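Local coordinates for mannose-specific lectin 3 chain 1 (Crocus vernus, PDB 3MEZ), which probably acts as a mannose-specific lectin, forming the first-domain chain of a heterotetramer built from two domain 1/domain 2 heterodimers, at residues E20-F24 against L34-A38; G49-T53 against I64-N68. All blocks are in the same frame, centred on the assembly; numbering follows the deposited sequence.

Contact 1 of 2, residues E20-F24 against L34-A38; sequences ESAAF and LYNEA
Two similar torsions bring Phe24 and Leu34 together: CG stands roughly opposite the backbone N in each (chi1 -169° in Phe24, -153° in Leu34), which lays CG beside the residue's own carbonyl carbon; the two residues are a non-hydrogen-bonded antiparallel pair whose side chains share one face of the sheet. There the side chains cross at about a right angle. Phe24 presents a ring edge, its CD2 lying 4.0 Å from Leu34 CB, while Leu34 CA sits at that edge in the plane of the ring. One branch tip of Leu34, CD2, reaches back to within 3.4 Å of Ala23 O. Between Ala23 and Tyr35 the strands form an antiparallel hydrogen-bonded pair: Ala23 N donates to Tyr35 O at 3.0 Å with a nearly straight N-H (169°), and Tyr35 N returns a shorter bond to Ala23 O, 2.7 Å. A C-H contact flanks the bonds, Ala22 CA standing 3.4 Å from Tyr35 O. Ala23 and Tyr35 turn their side chains to the opposite face, where Tyr35 OH is bonded to Gln27. Gln27 and Tyr35 begin and end the QxDxNxVxY motif of bulb-type lectins, and a glycerol, probably from the crystallisation liquor, lies near Tyr35; both facts are consistent with a mannose pocket here. Past the strands, Ser21 OG stops 3.5 Å from Glu37 OE1, a loose polar approach. Asn36 closes an Asx turn, its OD1 taking Ala38 N at 2.8 Å from above the carbonyl plane, while its ND2 bonds to the backbone O of Gln95 and Gly39. The chemistry implies a division of labour: backbone bonds fix the pairing, the Phe24–Leu34 face is apolar and buried, and the Tyr35 face keeps a polar end that could serve sugar recognition.

Contact 2 of 2, residues G49-T53 against I64-N68; sequences GVDCT and IHSAN. Unlike the reference sequence in segment 49-53: Asp51 (reference Asn).
Ser66 and Val50 join the end of an antiparallel strand pair to the loop that leads into it, within one of the three sheets of the beta-prism II fold of bulb-type lectins. Along the Ser66 side chain, CB packs 4.2 Å from Gly49 CA. With OG opposite the backbone N (chi1 -180°), the hydroxyl extends across to the loop, where it lies 3.5 Å from Gly49 CA and accepts a hydrogen bond from Val50 N at 3.2 Å. A backbone bond reinforces this grip, Ala67 N donating to Val50 O at 2.9 Å. The two bonds thus use both polar backbone atoms of Val50, one held by a side chain and the other by the main chain. CG1 of Val50, placed between its own backbone N and carbonyl carbon, rests against the methyl of Ala67 and the amide nitrogen of Asn68, crossing the latter side chain at about a right angle. Asp51, an aspartate where the reference sequence has asparagine, adopts a left-handed helical backbone conformation (phi 55°, psi 41°). This residue is inserted between the pairings, since Val50 lies nearest Ala67 but Cys52 nearest Ser66. Regular strand bonding begins at Thr53 and His65, with Thr53 N to His65 O at 3.1 Å and His65 N to Thr53 O at 2.9 Å. On the buried side Cys52 CB touches CG2 of Ile64, and Cys52 SG forms a disulfide with Cys30, so the loop is tethered covalently as well as by hydrogen bonds. The other side carries the Thr53 and His65 side chains, and here a water lies 3.2 Å from Thr53 OG1 and donates to His65 O at 3.3 Å.

In the fold
Both contacts are antiparallel pairings, each partly buried, but in different sheets of the same bulb-type lectin domain. Contact 1 pairs strands 22-26 and 32-35; contact 2 joins the end of strand 62-65 and the turn after it to the loop leading into strand 53-56, with a single strand pair at Thr53 and His65. Their centres lie 23 Å apart, yet the Cys30–Cys52 disulfide links contact 2 to the turn joining the strands of contact 1. Leu34 of contact 1 also packs on Thr111 of the chain 2 partner, whereas no other chain of the assembly touches contact 2, where the loop is bonded by the Ser66 hydroxyl and a water bridges Thr53 and His65.

Contact 1 of 2, residues E20-F24 against L34-A38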
loop_
_atom_site.group_PDB
_atom_site.type_symbol
_atom_site.label_atom_id
_atom_site.label_comp_id
_atom_site.label_asym_id
_atom_site.label_seq_id
_atom_site.Cartn_x
_atom_site.Cartn_y
_atom_site.Cartn_z
ATOM N N GLU A 20 10.477 12.731 7.141
ATOM C CA GLU A 20 11.608 12.022 6.624
ATOM C C GLU A 20 12.762 12.970 6.300
ATOM O O GLU A 20 13.228 13.632 7.145
ATOM C CB GLU A 20 11.218 11.090 5.513
ATOM C CG GLU A 20 10.354 10.051 6.005
ATOM C CD GLU A 20 9.934 9.088 4.940
ATOM O OE1 GLU A 20 9.974 9.426 3.768
ATOM O OE2 GLU A 20 9.518 7.999 5.298
ATOM N N SER A 21 13.222 13.031 5.080
ATOM C CA SER A 21 14.345 13.914 4.815
ATOM C C SER A 21 13.959 15.329 4.314
ATOM O O SER A 21 14.798 16.061 3.822
ATOM C CB SER A 21 15.388 13.253 3.912
ATOM O OG SER A 21 15.014 13.291 2.577
ATOM N N ALA A 22 12.703 15.681 4.433
ATOM C CA ALA A 22 12.219 16.963 4.013
ATOM C C ALA A 22 11.947 17.849 5.219
ATOM O O ALA A 22 11.497 17.374 6.209
ATOM C CB ALA A 22 11.011 16.782 3.247
ATOM N N ALA A 23 12.244 19.141 5.083
ATOM C CA ALA A 23 11.915 20.200 6.039
ATOM C C ALA A 23 11.343 21.461 5.367
ATOM O O ALA A 23 11.856 21.841 4.355
ATOM C CB ALA A 23 13.113 20.590 6.797
ATOM N N PHE A 24 10.336 22.084 5.960
ATOM C CA PHE A 24 9.763 23.348 5.479
ATOM C C PHE A 24 9.908 24.334 6.602
ATOM O O PHE A 24 9.179 24.315 7.546
ATOM C CB PHE A 24 8.293 23.137 5.098
ATOM C CG PHE A 24 7.609 24.275 4.324
ATOM C CD1 PHE A 24 6.387 24.724 4.724
ATOM C CD2 PHE A 24 8.113 24.801 3.170
ATOM C CE1 PHE A 24 5.740 25.693 4.044
ATOM C CE2 PHE A 24 7.457 25.781 2.503
ATOM C CZ PHE A 24 6.290 26.221 2.932
ATOM N N LEU A 34 11.803 25.257 1.666
ATOM C CA LEU A 34 11.610 23.823 1.596
ATOM C C LEU A 34 12.956 23.180 1.298
ATOM O O LEU A 34 13.498 23.428 0.252
ATOM C CB LEU A 34 10.705 23.457 0.441
ATOM C CG LEU A 34 9.834 22.198 0.438
ATOM C CD1 LEU A 34 9.723 21.569 -0.898
ATOM C CD2 LEU A 34 10.128 21.201 1.477
ATOM N N TYR A 35 13.479 22.395 2.223
ATOM C CA TYR A 35 14.695 21.659 1.970
ATOM C C TYR A 35 14.344 20.210 1.720
ATOM O O TYR A 35 13.715 19.589 2.496
ATOM C CB TYR A 35 15.695 21.753 3.111
ATOM C CG TYR A 35 16.218 23.106 3.388
ATOM C CD1 TYR A 35 15.629 23.905 4.313
ATOM C CD2 TYR A 35 17.327 23.580 2.751
ATOM C CE1 TYR A 35 16.124 25.143 4.585
ATOM C CE2 TYR A 35 17.831 24.818 3.019
ATOM C CZ TYR A 35 17.225 25.603 3.942
ATOM O OH TYR A 35 17.707 26.839 4.192
ATOM N N ASN A 36 14.768 19.718 0.588
ATOM C CA ASN A 36 14.505 18.383 0.218
ATOM C C ASN A 36 15.499 17.865 -0.782
ATOM O O ASN A 36 16.482 18.455 -1.014
ATOM C CB ASN A 36 13.095 18.240 -0.314
ATOM C CG ASN A 36 12.903 18.901 -1.625
ATOM O OD1 ASN A 36 13.809 19.185 -2.333
ATOM N ND2 ASN A 36 11.689 19.145 -1.940
ATOM N N GLU A 37 15.187 16.730 -1.347
ATOM C CA GLU A 37 15.938 16.131 -2.423
ATOM C C GLU A 37 15.215 16.109 -3.722
ATOM O O GLU A 37 15.390 15.195 -4.460
ATOM C CB GLU A 37 16.230 14.707 -2.109
ATOM C CG GLU A 37 17.394 14.519 -1.275
ATOM C CD GLU A 37 17.235 13.335 -0.403
ATOM O OE1 GLU A 37 17.952 13.237 0.600
ATOM O OE2 GLU A 37 16.381 12.496 -0.717
ATOM N N ALA A 38 14.327 17.031 -3.979
ATOM C CA ALA A 38 13.485 16.861 -5.137
ATOM C C ALA A 38 13.139 18.151 -5.819
ATOM O O ALA A 38 12.139 18.241 -6.481
ATOM C CB ALA A 38 12.245 16.085 -4.778
#

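Contact 2 of 2, residues G49-T53 against I64-N68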
loop_
_atom_site.group_PDB
_atom_site.type_symbol
_atom_site.label_atom_id
_atom_site.label_comp_id
_atom_site.label_asym_id
_atom_site.label_seq_id
_atom_site.Cartn_x
_atom_site.Cartn_y
_atom_site.Cartn_z
ATOM N N GLY A 49 11.910 40.860 6.944
ATOM C CA GLY A 49 11.163 40.900 8.169
ATOM C C GLY A 49 11.947 40.491 9.370
ATOM O O GLY A 49 13.026 40.022 9.217
ATOM N N VAL A 50 11.370 40.652 10.554
ATOM C CA VAL A 50 11.953 40.162 11.787
ATOM C C VAL A 50 11.011 39.339 12.698
ATOM O O VAL A 50 9.854 39.639 12.828
ATOM C CB VAL A 50 12.614 41.298 12.570
ATOM C CG1 VAL A 50 11.612 42.265 13.036
ATOM C CG2 VAL A 50 13.320 40.760 13.723
ATOM N N ASP A 51 11.551 38.291 13.296
ATOM C CA ASP A 51 10.774 37.402 14.126
ATOM C C ASP A 51 9.581 36.861 13.340
ATOM O O ASP A 51 8.525 36.777 13.827
ATOM C CB ASP A 51 10.338 38.068 15.412
ATOM C CG ASP A 51 11.489 38.223 16.406
ATOM O OD1 ASP A 51 12.404 37.414 16.390
ATOM O OD2 ASP A 51 11.487 39.166 17.178
ATOM N N CYS A 52 9.822 36.523 12.097
ATOM C CA CYS A 52 8.768 36.103 11.212
ATOM C C CYS A 52 8.126 34.751 11.553
ATOM O O CYS A 52 8.776 33.857 12.041
ATOM C CB CYS A 52 9.244 36.123 9.765
ATOM S SG CYS A 52 9.847 37.654 9.095
ATOM N N THR A 53 6.846 34.661 11.226
ATOM C CA THR A 53 6.031 33.507 11.434
ATOM C C THR A 53 5.144 33.207 10.231
ATOM O O THR A 53 4.849 34.049 9.451
ATOM C CB THR A 53 5.127 33.664 12.646
ATOM O OG1 THR A 53 4.129 34.613 12.349
ATOM C CG2 THR A 53 5.890 34.103 13.874
ATOM N N ILE A 64 3.181 34.864 5.521
ATOM C CA ILE A 64 4.305 35.197 6.385
ATOM C C ILE A 64 4.062 36.556 7.003
ATOM O O ILE A 64 3.811 37.499 6.306
ATOM C CB ILE A 64 5.666 35.178 5.635
ATOM C CG1 ILE A 64 5.975 33.798 5.070
ATOM C CG2 ILE A 64 6.752 35.607 6.511
ATOM C CD1 ILE A 64 7.187 33.747 4.246
ATOM N N HIS A 65 4.120 36.620 8.322
ATOM C CA HIS A 65 3.912 37.846 9.098
ATOM C C HIS A 65 5.142 38.240 9.868
ATOM O O HIS A 65 5.815 37.418 10.395
ATOM C CB HIS A 65 2.795 37.699 10.092
ATOM C CG HIS A 65 1.436 37.716 9.496
ATOM N ND1 HIS A 65 0.765 36.572 9.150
ATOM C CD2 HIS A 65 0.608 38.733 9.208
ATOM C CE1 HIS A 65 -0.414 36.884 8.670
ATOM N NE2 HIS A 65 -0.534 38.187 8.697
ATOM N N SER A 66 5.389 39.529 9.940
ATOM C CA SER A 66 6.574 40.075 10.542
ATOM C C SER A 66 6.260 40.767 11.836
ATOM O O SER A 66 5.155 41.098 12.100
ATOM C CB SER A 66 7.228 41.063 9.602
ATOM O OG SER A 66 8.377 41.588 10.174
ATOM N N ALA A 67 7.265 40.935 12.659
ATOM C CA ALA A 67 7.108 41.524 13.969
ATOM C C ALA A 67 6.660 42.966 13.894
ATOM O O ALA A 67 5.875 43.417 14.664
ATOM C CB ALA A 67 8.373 41.405 14.741
ATOM N N ASN A 68 7.174 43.692 12.939
ATOM C CA ASN A 68 6.570 44.939 12.612
ATOM C C ASN A 68 5.607 44.666 11.527
ATOM O O ASN A 68 6.009 44.745 10.420
ATOM C CB ASN A 68 7.619 45.797 11.986
ATOM C CG ASN A 68 8.978 45.445 12.451
ATOM O OD1 ASN A 68 9.968 45.707 11.786
ATOM N ND2 ASN A 68 9.044 44.844 13.612
HETATM O O HOH W 1 5.062 37.468 13.583
#